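Local coordinates for protein urocanate hydratase (Paenibacillus sp. Soil724D2, PDB 7NED) that binds NAD+ and urocanate and probably catalyses hydration of thiourocanate, and perhaps urocanate, in bacterial ergothioneine breakdown, at residues G232-R244 with S292-R306. Numbering follows the deposited sequence.
With NAD (nicotinamide-adenine-dinucleotide), chain C.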
ATOM      1  N   GLY A 232       7.105 -37.910  -8.967  1.00 20.88           N
ATOM      2  CA  GLY A 232       5.841 -38.025  -9.661  1.00 20.64           C
ATOM      3  C   GLY A 232       5.091 -36.711  -9.592  1.00 27.10           C
ATOM      4  O   GLY A 232       5.501 -35.754  -8.923  1.00 21.87           O
ATOM      5  N   ASN A 233       3.964 -36.692 -10.280  1.00 20.14           N
ATOM      6  CA  ASN A 233       3.110 -35.526 -10.342  1.00 24.13           C
ATOM      7  C   ASN A 233       1.951 -35.705  -9.370  1.00 25.36           C
ATOM      8  O   ASN A 233       1.286 -36.745  -9.378  1.00 20.82           O
ATOM      9  CB  ASN A 233       2.612 -35.338 -11.771  1.00 24.98           C
ATOM     10  CG  ASN A 233       1.993 -33.995 -11.991  1.00 22.96           C
ATOM     11  OD1 ASN A 233       1.055 -33.600 -11.281  1.00 23.24           O
ATOM     12  ND2 ASN A 233       2.517 -33.270 -12.968  1.00 22.73           N
ATOM     13  N   ALA A 234       1.734 -34.706  -8.510  1.00 19.28           N
ATOM     14  CA  ALA A 234       0.637 -34.799  -7.544  1.00 22.30           C
ATOM     15  C   ALA A 234      -0.716 -35.021  -8.220  1.00 22.90           C
ATOM     16  O   ALA A 234      -1.601 -35.672  -7.638  1.00 24.46           O
ATOM     17  CB  ALA A 234       0.571 -33.536  -6.662  1.00 19.77           C
ATOM     18  N   SER A 235      -0.919 -34.477  -9.425  1.00 19.67           N
ATOM     19  CA  SER A 235      -2.225 -34.646 -10.046  1.00 22.86           C
ATOM     20  C   SER A 235      -2.400 -36.046 -10.620  1.00 26.89           C
ATOM     21  O   SER A 235      -3.505 -36.386 -11.055  1.00 24.48           O
ATOM     22  CB  SER A 235      -2.459 -33.586 -11.145  1.00 22.88           C
ATOM     23  OG  SER A 235      -1.422 -33.646 -12.111  1.00 25.55           O
ATOM     24  N   ASP A 236      -1.346 -36.852 -10.631  1.00 22.23           N
ATOM     25  CA  ASP A 236      -1.451 -38.274 -10.931  1.00 25.08           C
ATOM     26  C   ASP A 236      -1.520 -39.121  -9.668  1.00 26.04           C
ATOM     27  O   ASP A 236      -2.313 -40.068  -9.604  1.00 29.58           O
ATOM     28  CB  ASP A 236      -0.248 -38.741 -11.769  1.00 24.37           C
ATOM     29  CG  ASP A 236      -0.138 -38.001 -13.094  1.00 24.61           C
ATOM     30  OD1 ASP A 236       0.994 -37.856 -13.614  1.00 26.73           O
ATOM     31  OD2 ASP A 236      -1.187 -37.597 -13.621  1.00 26.49           O
ATOM     32  N   ILE A 237      -0.708 -38.798  -8.654  1.00 25.26           N
ATOM     33  CA  ILE A 237      -0.593 -39.684  -7.492  1.00 22.65           C
ATOM     34  C   ILE A 237      -1.827 -39.566  -6.621  1.00 27.44           C
ATOM     35  O   ILE A 237      -2.353 -40.575  -6.131  1.00 27.65           O
ATOM     36  CB  ILE A 237       0.671 -39.378  -6.673  1.00 22.16           C
ATOM     37  CG1 ILE A 237       1.962 -39.653  -7.468  1.00 21.16           C
ATOM     38  CG2 ILE A 237       0.641 -40.170  -5.305  1.00 18.49           C
ATOM     39  CD1 ILE A 237       2.119 -41.082  -7.920  1.00 25.08           C
ATOM     40  N   TYR A 238      -2.298 -38.330  -6.381  1.00 21.56           N
ATOM     41  CA  TYR A 238      -3.414 -38.163  -5.455  1.00 22.81           C
ATOM     42  C   TYR A 238      -4.644 -38.903  -5.947  1.00 26.38           C
ATOM     43  O   TYR A 238      -5.252 -39.643  -5.149  1.00 28.12           O
ATOM     44  CB  TYR A 238      -3.735 -36.691  -5.205  1.00 22.95           C
ATOM     45  CG  TYR A 238      -2.790 -35.938  -4.287  1.00 21.11           C
ATOM     46  CD1 TYR A 238      -3.273 -34.935  -3.465  1.00 20.68           C
ATOM     47  CD2 TYR A 238      -1.420 -36.221  -4.255  1.00 20.40           C
ATOM     48  CE1 TYR A 238      -2.435 -34.224  -2.649  1.00 19.75           C
ATOM     49  CE2 TYR A 238      -0.573 -35.512  -3.439  1.00 20.85           C
ATOM     50  CZ  TYR A 238      -1.094 -34.497  -2.643  1.00 18.48           C
ATOM     51  OH  TYR A 238      -0.254 -33.773  -1.831  1.00 19.18           O
ATOM     52  N   PRO A 239      -5.044 -38.794  -7.212  1.00 24.92           N
ATOM     53  CA  PRO A 239      -6.215 -39.561  -7.665  1.00 27.59           C
ATOM     54  C   PRO A 239      -5.987 -41.050  -7.592  1.00 28.40           C
ATOM     55  O   PRO A 239      -6.945 -41.801  -7.359  1.00 29.27           O
ATOM     56  CB  PRO A 239      -6.408 -39.108  -9.118  1.00 31.06           C
ATOM     57  CG  PRO A 239      -5.715 -37.773  -9.200  1.00 29.08           C
ATOM     58  CD  PRO A 239      -4.549 -37.872  -8.259  1.00 27.55           C
ATOM     59  N   GLU A 240      -4.743 -41.493  -7.791  1.00 28.09           N
ATOM     60  CA  GLU A 240      -4.437 -42.918  -7.685  1.00 32.17           C
ATOM     61  C   GLU A 240      -4.636 -43.427  -6.257  1.00 34.02           C
ATOM     62  O   GLU A 240      -5.138 -44.536  -6.051  1.00 32.37           O
ATOM     63  CB  GLU A 240      -3.017 -43.174  -8.183  1.00 32.70           C
ATOM     64  CG  GLU A 240      -2.511 -44.577  -7.946  1.00 35.02           C
ATOM     65  CD  GLU A 240      -3.183 -45.603  -8.839  1.00 39.94           C
ATOM     66  OE1 GLU A 240      -2.819 -46.792  -8.729  1.00 38.03           O
ATOM     67  OE2 GLU A 240      -4.063 -45.226  -9.650  1.00 41.36           O
ATOM     68  N   LEU A 241      -4.266 -42.639  -5.251  1.00 28.16           N
ATOM     69  CA  LEU A 241      -4.538 -43.074  -3.884  1.00 28.17           C
ATOM     70  C   LEU A 241      -6.034 -43.159  -3.637  1.00 30.24           C
ATOM     71  O   LEU A 241      -6.513 -44.050  -2.925  1.00 32.72           O
ATOM     72  CB  LEU A 241      -3.882 -42.128  -2.890  1.00 26.84           C
ATOM     73  CG  LEU A 241      -2.369 -42.039  -3.007  1.00 26.48           C
ATOM     74  CD1 LEU A 241      -1.873 -40.963  -2.057  1.00 26.22           C
ATOM     75  CD2 LEU A 241      -1.758 -43.403  -2.644  1.00 29.08           C
ATOM     76  N   VAL A 242      -6.793 -42.249  -4.229  1.00 27.26           N
ATOM     77  CA  VAL A 242      -8.241 -42.320  -4.136  1.00 31.17           C
ATOM     78  C   VAL A 242      -8.743 -43.590  -4.805  1.00 32.69           C
ATOM     79  O   VAL A 242      -9.649 -44.270  -4.305  1.00 31.75           O
ATOM     80  CB  VAL A 242      -8.860 -41.065  -4.771  1.00 30.23           C
ATOM     81  CG1 VAL A 242     -10.357 -41.234  -4.902  1.00 29.08           C
ATOM     82  CG2 VAL A 242      -8.489 -39.826  -3.945  1.00 28.24           C
ATOM     83  N   ARG A 243      -8.177 -43.917  -5.957  1.00 28.71           N
ATOM     84  CA  ARG A 243      -8.554 -45.147  -6.637  1.00 32.97           C
ATOM     85  C   ARG A 243      -8.278 -46.365  -5.752  1.00 36.70           C
ATOM     86  O   ARG A 243      -9.119 -47.262  -5.618  1.00 32.64           O
ATOM     87  CB  ARG A 243      -7.796 -45.240  -7.962  1.00 37.40           C
ATOM     88  CG  ARG A 243      -8.406 -46.181  -8.993  1.00 42.01           C
ATOM     89  CD  ARG A 243      -7.521 -46.321 -10.232  1.00 42.75           C
ATOM     90  NE  ARG A 243      -6.239 -46.955  -9.903  1.00 43.77           N
ATOM     91  CZ  ARG A 243      -6.106 -48.236  -9.573  1.00 44.30           C
ATOM     92  NH1 ARG A 243      -7.181 -49.014  -9.521  1.00 46.10           N
ATOM     93  NH2 ARG A 243      -4.912 -48.735  -9.280  1.00 43.74           N
ATOM     94  N   ARG A 244      -7.091 -46.416  -5.148  1.00 36.30           N
ATOM     95  CA  ARG A 244      -6.708 -47.533  -4.302  1.00 33.50           C
ATOM     96  C   ARG A 244      -7.405 -47.538  -2.955  1.00 33.95           C
ATOM     97  O   ARG A 244      -7.131 -48.456  -2.173  1.00 34.95           O
ATOM     98  CB  ARG A 244      -5.202 -47.532  -4.079  1.00 33.16           C
ATOM     99  CG  ARG A 244      -4.413 -47.645  -5.342  1.00 32.41           C
ATOM    100  CD  ARG A 244      -2.969 -47.834  -5.008  1.00 35.01           C
ATOM    101  NE  ARG A 244      -2.130 -47.779  -6.192  1.00 33.77           N
ATOM    102  CZ  ARG A 244      -0.899 -48.265  -6.230  1.00 36.41           C
ATOM    103  NH1 ARG A 244      -0.400 -48.845  -5.141  1.00 41.10           N
ATOM    104  NH2 ARG A 244      -0.175 -48.200  -7.345  1.00 33.09           N
ATOM    105  N   SER A 292      -4.969 -29.686 -14.095  1.00 22.63           N
ATOM    106  CA  SER A 292      -4.322 -30.680 -13.223  1.00 26.73           C
ATOM    107  C   SER A 292      -4.493 -30.314 -11.750  1.00 23.84           C
ATOM    108  O   SER A 292      -4.707 -31.190 -10.909  1.00 23.58           O
ATOM    109  CB  SER A 292      -2.842 -30.821 -13.565  1.00 25.63           C
ATOM    110  OG  SER A 292      -2.628 -31.506 -14.787  1.00 25.33           O
ATOM    111  N   ILE A 293      -4.412 -29.022 -11.413  1.00 22.67           N
ATOM    112  CA  ILE A 293      -4.708 -28.615 -10.043  1.00 21.67           C
ATOM    113  C   ILE A 293      -6.133 -28.993  -9.675  1.00 21.65           C
ATOM    114  O   ILE A 293      -6.396 -29.464  -8.563  1.00 22.21           O
ATOM    115  CB  ILE A 293      -4.458 -27.109  -9.872  1.00 19.35           C
ATOM    116  CG1 ILE A 293      -2.944 -26.826  -9.816  1.00 18.90           C
ATOM    117  CG2 ILE A 293      -5.241 -26.587  -8.672  1.00 19.79           C
ATOM    118  CD1 ILE A 293      -2.635 -25.325  -9.947  1.00 24.66           C
ATOM    119  N   ALA A 294      -7.084 -28.783 -10.594  1.00 21.67           N
ATOM    120  CA  ALA A 294      -8.464 -29.169 -10.319  1.00 22.74           C
ATOM    121  C   ALA A 294      -8.578 -30.670 -10.005  1.00 24.11           C
ATOM    122  O   ALA A 294      -9.278 -31.072  -9.063  1.00 26.99           O
ATOM    123  CB  ALA A 294      -9.347 -28.784 -11.515  1.00 25.13           C
ATOM    124  N   VAL A 295      -7.897 -31.511 -10.780  1.00 24.58           N
ATOM    125  CA  VAL A 295      -7.888 -32.950 -10.508  1.00 29.43           C
ATOM    126  C   VAL A 295      -7.309 -33.247  -9.125  1.00 25.98           C
ATOM    127  O   VAL A 295      -7.823 -34.093  -8.374  1.00 26.93           O
ATOM    128  CB  VAL A 295      -7.091 -33.689 -11.599  1.00 26.15           C
ATOM    129  CG1 VAL A 295      -6.824 -35.104 -11.158  1.00 27.42           C
ATOM    130  CG2 VAL A 295      -7.845 -33.659 -12.915  1.00 30.99           C
ATOM    131  N   GLU A 296      -6.196 -32.602  -8.795  1.00 23.11           N
ATOM    132  CA  GLU A 296      -5.580 -32.834  -7.502  1.00 26.81           C
ATOM    133  C   GLU A 296      -6.520 -32.444  -6.369  1.00 24.11           C
ATOM    134  O   GLU A 296      -6.668 -33.191  -5.397  1.00 25.80           O
ATOM    135  CB  GLU A 296      -4.249 -32.076  -7.389  1.00 24.24           C
ATOM    136  CG  GLU A 296      -3.577 -32.345  -6.047  1.00 19.50           C
ATOM    137  CD  GLU A 296      -2.251 -31.625  -5.851  1.00 26.08           C
ATOM    138  OE1 GLU A 296      -1.712 -30.962  -6.798  1.00 23.63           O
ATOM    139  OE2 GLU A 296      -1.752 -31.737  -4.722  1.00 20.56           O
ATOM    140  N   VAL A 297      -7.168 -31.286  -6.466  1.00 21.66           N
ATOM    141  CA  VAL A 297      -8.031 -30.854  -5.372  1.00 23.49           C
ATOM    142  C   VAL A 297      -9.301 -31.707  -5.296  1.00 25.22           C
ATOM    143  O   VAL A 297      -9.845 -31.935  -4.210  1.00 24.27           O
ATOM    144  CB  VAL A 297      -8.369 -29.359  -5.511  1.00 24.73           C
ATOM    145  CG1 VAL A 297      -9.443 -28.968  -4.509  1.00 21.75           C
ATOM    146  CG2 VAL A 297      -7.115 -28.521  -5.350  1.00 23.20           C
ATOM    147  N   GLU A 298      -9.813 -32.175  -6.431  1.00 28.00           N
ATOM    148  CA  GLU A 298     -10.908 -33.140  -6.373  1.00 26.64           C
ATOM    149  C   GLU A 298     -10.507 -34.361  -5.557  1.00 25.38           C
ATOM    150  O   GLU A 298     -11.269 -34.851  -4.718  1.00 28.30           O
ATOM    151  CB  GLU A 298     -11.305 -33.571  -7.781  1.00 30.41           C
ATOM    152  CG  GLU A 298     -12.243 -32.604  -8.463  1.00 30.62           C
ATOM    153  CD  GLU A 298     -13.592 -32.566  -7.773  1.00 38.75           C
ATOM    154  OE1 GLU A 298     -14.330 -33.583  -7.797  1.00 44.63           O
ATOM    155  OE2 GLU A 298     -13.960 -31.474  -7.284  1.00 43.58           O
ATOM    156  N   ALA A 299      -9.309 -34.871  -5.803  1.00 24.95           N
ATOM    157  CA  ALA A 299      -8.801 -35.979  -5.002  1.00 24.96           C
ATOM    158  C   ALA A 299      -8.705 -35.590  -3.526  1.00 26.65           C
ATOM    159  O   ALA A 299      -9.103 -36.360  -2.642  1.00 25.44           O
ATOM    160  CB  ALA A 299      -7.454 -36.435  -5.562  1.00 22.27           C
ATOM    161  N   MET A 300      -8.175 -34.396  -3.237  1.00 23.96           N
ATOM    162  CA  MET A 300      -8.140 -33.913  -1.859  1.00 25.64           C
ATOM    163  C   MET A 300      -9.533 -33.870  -1.258  1.00 23.98           C
ATOM    164  O   MET A 300      -9.730 -34.238  -0.092  1.00 23.98           O
ATOM    165  CB  MET A 300      -7.481 -32.529  -1.823  1.00 23.30           C
ATOM    166  CG  MET A 300      -6.045 -32.601  -2.343  1.00 25.45           C
ATOM    167  SD  MET A 300      -5.208 -30.986  -2.334  1.00 24.10           S
ATOM    168  CE  MET A 300      -5.324 -30.465  -0.624  1.00 20.78           C
ATOM    169  N   LEU A 301     -10.502 -33.427  -2.011  1.00 23.32           N
ATOM    170  CA  LEU A 301     -11.856 -33.342  -1.521  1.00 23.70           C
ATOM    171  C   LEU A 301     -12.401 -34.757  -1.226  1.00 25.19           C
ATOM    172  O   LEU A 301     -13.024 -34.968  -0.257  1.00 26.97           O
ATOM    173  CB  LEU A 301     -12.737 -32.579  -2.497  1.00 25.44           C
ATOM    174  CG  LEU A 301     -12.675 -31.056  -2.501  1.00 26.45           C
ATOM    175  CD1 LEU A 301     -13.306 -30.507  -3.741  1.00 29.18           C
ATOM    176  CD2 LEU A 301     -13.270 -30.454  -1.265  1.00 25.21           C
ATOM    177  N   GLU A 302     -12.068 -35.714  -2.044  1.00 25.29           N
ATOM    178  CA  GLU A 302     -12.531 -37.051  -1.801  1.00 30.10           C
ATOM    179  C   GLU A 302     -11.853 -37.611  -0.555  1.00 33.73           C
ATOM    180  O   GLU A 302     -12.490 -38.224   0.263  1.00 31.23           O
ATOM    181  CB  GLU A 302     -12.303 -37.918  -3.006  1.00 28.97           C
ATOM    182  CG  GLU A 302     -12.849 -39.311  -2.857  1.00 36.16           C
ATOM    183  CD  GLU A 302     -14.373 -39.409  -2.748  1.00 44.66           C
ATOM    184  OE1 GLU A 302     -14.820 -40.325  -2.008  1.00 45.14           O
ATOM    185  OE2 GLU A 302     -15.098 -38.643  -3.432  1.00 41.16           O
ATOM    186  N   LEU A 303     -10.556 -37.354  -0.414  1.00 27.74           N
ATOM    187  CA  LEU A 303      -9.842 -37.824   0.745  1.00 26.92           C
ATOM    188  C   LEU A 303     -10.443 -37.218   2.005  1.00 27.86           C
ATOM    189  O   LEU A 303     -10.563 -37.862   3.009  1.00 24.92           O
ATOM    190  CB  LEU A 303      -8.339 -37.595   0.637  1.00 29.00           C
ATOM    191  CG  LEU A 303      -7.607 -38.362  -0.471  1.00 27.26           C
ATOM    192  CD1 LEU A 303      -6.197 -37.892  -0.717  1.00 21.17           C
ATOM    193  CD2 LEU A 303      -7.699 -39.874  -0.336  1.00 26.43           C
ATOM    194  N   LYS A 304     -10.828 -35.971   1.911  1.00 23.87           N
ATOM    195  CA  LYS A 304     -11.463 -35.298   3.041  1.00 27.42           C
ATOM    196  C   LYS A 304     -12.748 -35.996   3.452  1.00 30.50           C
ATOM    197  O   LYS A 304     -13.024 -36.156   4.643  1.00 30.48           O
ATOM    198  CB  LYS A 304     -11.752 -33.849   2.690  1.00 22.95           C
ATOM    199  CG  LYS A 304     -12.621 -33.126   3.717  1.00 23.65           C
ATOM    200  CD  LYS A 304     -12.755 -31.610   3.357  1.00 22.86           C
ATOM    201  CE  LYS A 304     -13.652 -30.867   4.343  1.00 24.81           C
ATOM    202  NZ  LYS A 304     -13.083 -31.014   5.704  1.00 29.52           N
ATOM    203  N   LYS A 305     -13.541 -36.417   2.474  1.00 29.15           N
ATOM    204  CA  LYS A 305     -14.796 -37.102   2.753  1.00 34.07           C
ATOM    205  C   LYS A 305     -14.568 -38.511   3.304  1.00 33.03           C
ATOM    206  O   LYS A 305     -15.431 -39.018   4.044  1.00 33.66           O
ATOM    207  CB  LYS A 305     -15.654 -37.095   1.512  1.00 34.76           C
ATOM    208  N   ARG A 306     -13.443 -39.108   3.007  1.00 26.86           N
ATOM    209  CA  ARG A 306     -13.122 -40.400   3.602  1.00 29.21           C
ATOM    210  C   ARG A 306     -12.429 -40.270   4.954  1.00 28.89           C
ATOM    211  O   ARG A 306     -12.005 -41.281   5.526  1.00 25.60           O
ATOM    212  CB  ARG A 306     -12.276 -41.226   2.634  1.00 29.18           C
ATOM    213  CG  ARG A 306     -12.912 -41.295   1.259  1.00 30.37           C
ATOM    214  CD  ARG A 306     -12.069 -42.082   0.273  1.00 33.41           C
ATOM    215  NE  ARG A 306     -12.848 -42.364  -0.931  1.00 31.48           N
ATOM    216  CZ  ARG A 306     -12.388 -43.014  -1.995  1.00 30.57           C
ATOM    217  NH1 ARG A 306     -11.132 -43.475  -2.040  1.00 26.32           N
ATOM    218  NH2 ARG A 306     -13.205 -43.210  -3.016  1.00 33.16           N
TER
HETATM  219  PA  NAD C 702       9.094 -23.721  -5.430  1.00 17.81           P
HETATM  220  O1A NAD C 702       8.524 -23.348  -6.796  1.00 19.66           O
HETATM  221  O2A NAD C 702      10.509 -23.618  -5.025  1.00 21.25           O
HETATM  222  O5B NAD C 702       8.855 -25.399  -5.405  1.00 20.62           O
HETATM  223  C5B NAD C 702       7.645 -25.808  -5.902  1.00 17.30           C
HETATM  224  C4B NAD C 702       7.815 -27.389  -6.059  1.00 18.90           C
HETATM  225  O4B NAD C 702       6.679 -28.005  -6.598  0.89 17.75           O
HETATM  226  C3B NAD C 702       8.974 -27.524  -7.099  1.00 20.33           C
HETATM  227  O3B NAD C 702       9.926 -28.385  -6.627  1.00 22.07           O
HETATM  228  C2B NAD C 702       8.243 -28.123  -8.340  1.00 20.75           C
HETATM  229  O2B NAD C 702       8.996 -29.067  -9.012  1.00 21.27           O
HETATM  230  C1B NAD C 702       7.146 -28.905  -7.622  0.93 16.27           C
HETATM  231  N9A NAD C 702       5.952 -29.159  -8.429  1.00 17.75           N
HETATM  232  C8A NAD C 702       5.316 -28.339  -9.355  1.00 20.48           C
HETATM  233  N7A NAD C 702       4.261 -28.894  -9.899  1.00 19.39           N
HETATM  234  C5A NAD C 702       4.169 -30.138  -9.288  1.00 18.68           C
HETATM  235  C6A NAD C 702       3.267 -31.214  -9.439  1.00 20.42           C
HETATM  236  N6A NAD C 702       2.221 -31.143 -10.293  0.94 20.45           N
HETATM  237  N1A NAD C 702       3.425 -32.343  -8.692  0.98 21.10           N
HETATM  238  C2A NAD C 702       4.507 -32.365  -7.875  1.00 19.42           C
HETATM  239  N3A NAD C 702       5.441 -31.432  -7.631  1.00 19.51           N
HETATM  240  C4A NAD C 702       5.239 -30.319  -8.369  0.77 18.71           C
HETATM  241  O3  NAD C 702       7.966 -23.122  -4.522  0.87 15.44           O
HETATM  242  PN  NAD C 702       8.197 -22.985  -2.950  1.00 17.80           P
HETATM  243  O1N NAD C 702       9.031 -21.871  -2.390  1.00 18.36           O
HETATM  244  O2N NAD C 702       8.289 -24.387  -2.384  1.00 15.49           O
HETATM  245  O5D NAD C 702       6.647 -22.513  -2.363  1.00 16.71           O
HETATM  246  C5D NAD C 702       5.596 -23.422  -2.732  0.84 17.74           C
HETATM  247  C4D NAD C 702       4.280 -22.831  -2.309  1.00 16.46           C
HETATM  248  O4D NAD C 702       4.326 -22.384  -0.967  1.00 21.77           O
HETATM  249  C3D NAD C 702       4.186 -21.482  -3.195  0.82 18.41           C
HETATM  250  O3D NAD C 702       2.871 -21.293  -3.705  1.00 18.47           O
HETATM  251  C2D NAD C 702       4.506 -20.337  -2.166  1.00 18.79           C
HETATM  252  O2D NAD C 702       3.814 -19.169  -2.338  0.80 19.00           O
HETATM  253  C1D NAD C 702       3.744 -21.105  -1.040  1.00 24.78           C
HETATM  254  N1N NAD C 702       3.732 -20.514   0.305  1.00 28.54           N
HETATM  255  C2N NAD C 702       2.945 -19.378   0.339  0.05 24.90           C
HETATM  256  C3N NAD C 702       2.732 -18.693   1.524  0.44 27.97           C
HETATM  257  C7N NAD C 702       1.894 -17.410   1.436  0.54 27.19           C
HETATM  258  O7N NAD C 702       1.248 -16.943   2.373  0.70 27.64           O
HETATM  259  N7N NAD C 702       1.936 -16.710   0.241  0.79 27.62           N
HETATM  260  C4N NAD C 702       3.329 -19.224   2.675  0.58 29.33           C
HETATM  261  C5N NAD C 702       4.100 -20.383   2.596  1.00 27.13           C
HETATM  262  C6N NAD C 702       4.288 -21.055   1.377  1.00 29.25           C
HETATM  263  O   HOH W   1      -8.672 -43.089  -0.425  1.00 29.93           O
HETATM  264  O   HOH W   2     -12.655 -44.622  -5.101  1.00 37.10           O
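Glu296 lays a carboxylate oxygen over the Tyr238 ring: OE2 is 3.3 Å from CE1, displaced toward the ring's rim, with the two planes 75° apart. Its chain is fully extended, CG anti to the backbone N (chi1 -179°), which carries the carboxylate past Ala234 CB to this face. Glu296 OE1 is hydrogen-bonded to the Tyr264 hydroxyl and Tyr238 OH to the carbonyl of Thr252, while OE2 lies near the Asp253 carboxylate, so the glutamate's acidity may be lowered. Met300 meets the same ring in plane, CG 3.8 Å from CD1, with its sulfur in an oblique Met-aromatic contact.

The helix axes approach to 8.2 Å at 27°, a spacing consistent with the small residues at the interface: Ala299 CB packs 3.7 Å from Tyr238 CB, and Ser235 CB lies 3.3 Å from Ser292 O. Farther along, Val242 CG2 touches Leu303 CD2 at 3.7 Å. At the C-terminal ends Arg306 NH1 donates to Val242 O (2.8 Å) on an in-plane lone pair, and a water bridges Arg306 NH2 to that same carbonyl.

At the opposite end Asn233 caps helix 234-243, OD1 accepting from Ser235 N (2.8 Å) and from its OG, while the adenine N6A of NAD also donates to OD1 and Ala234 N donates to N1A. A leucine at Asn233 would probably leave Ser235 N, its hydroxyl and the adenine amine without their shared acceptor. Two near-parallel helices of the Rossmann-like domain, the first following strand 226-231 and reading the adenine edge at its N-terminus, fit an NAD-binding Rossmann fold.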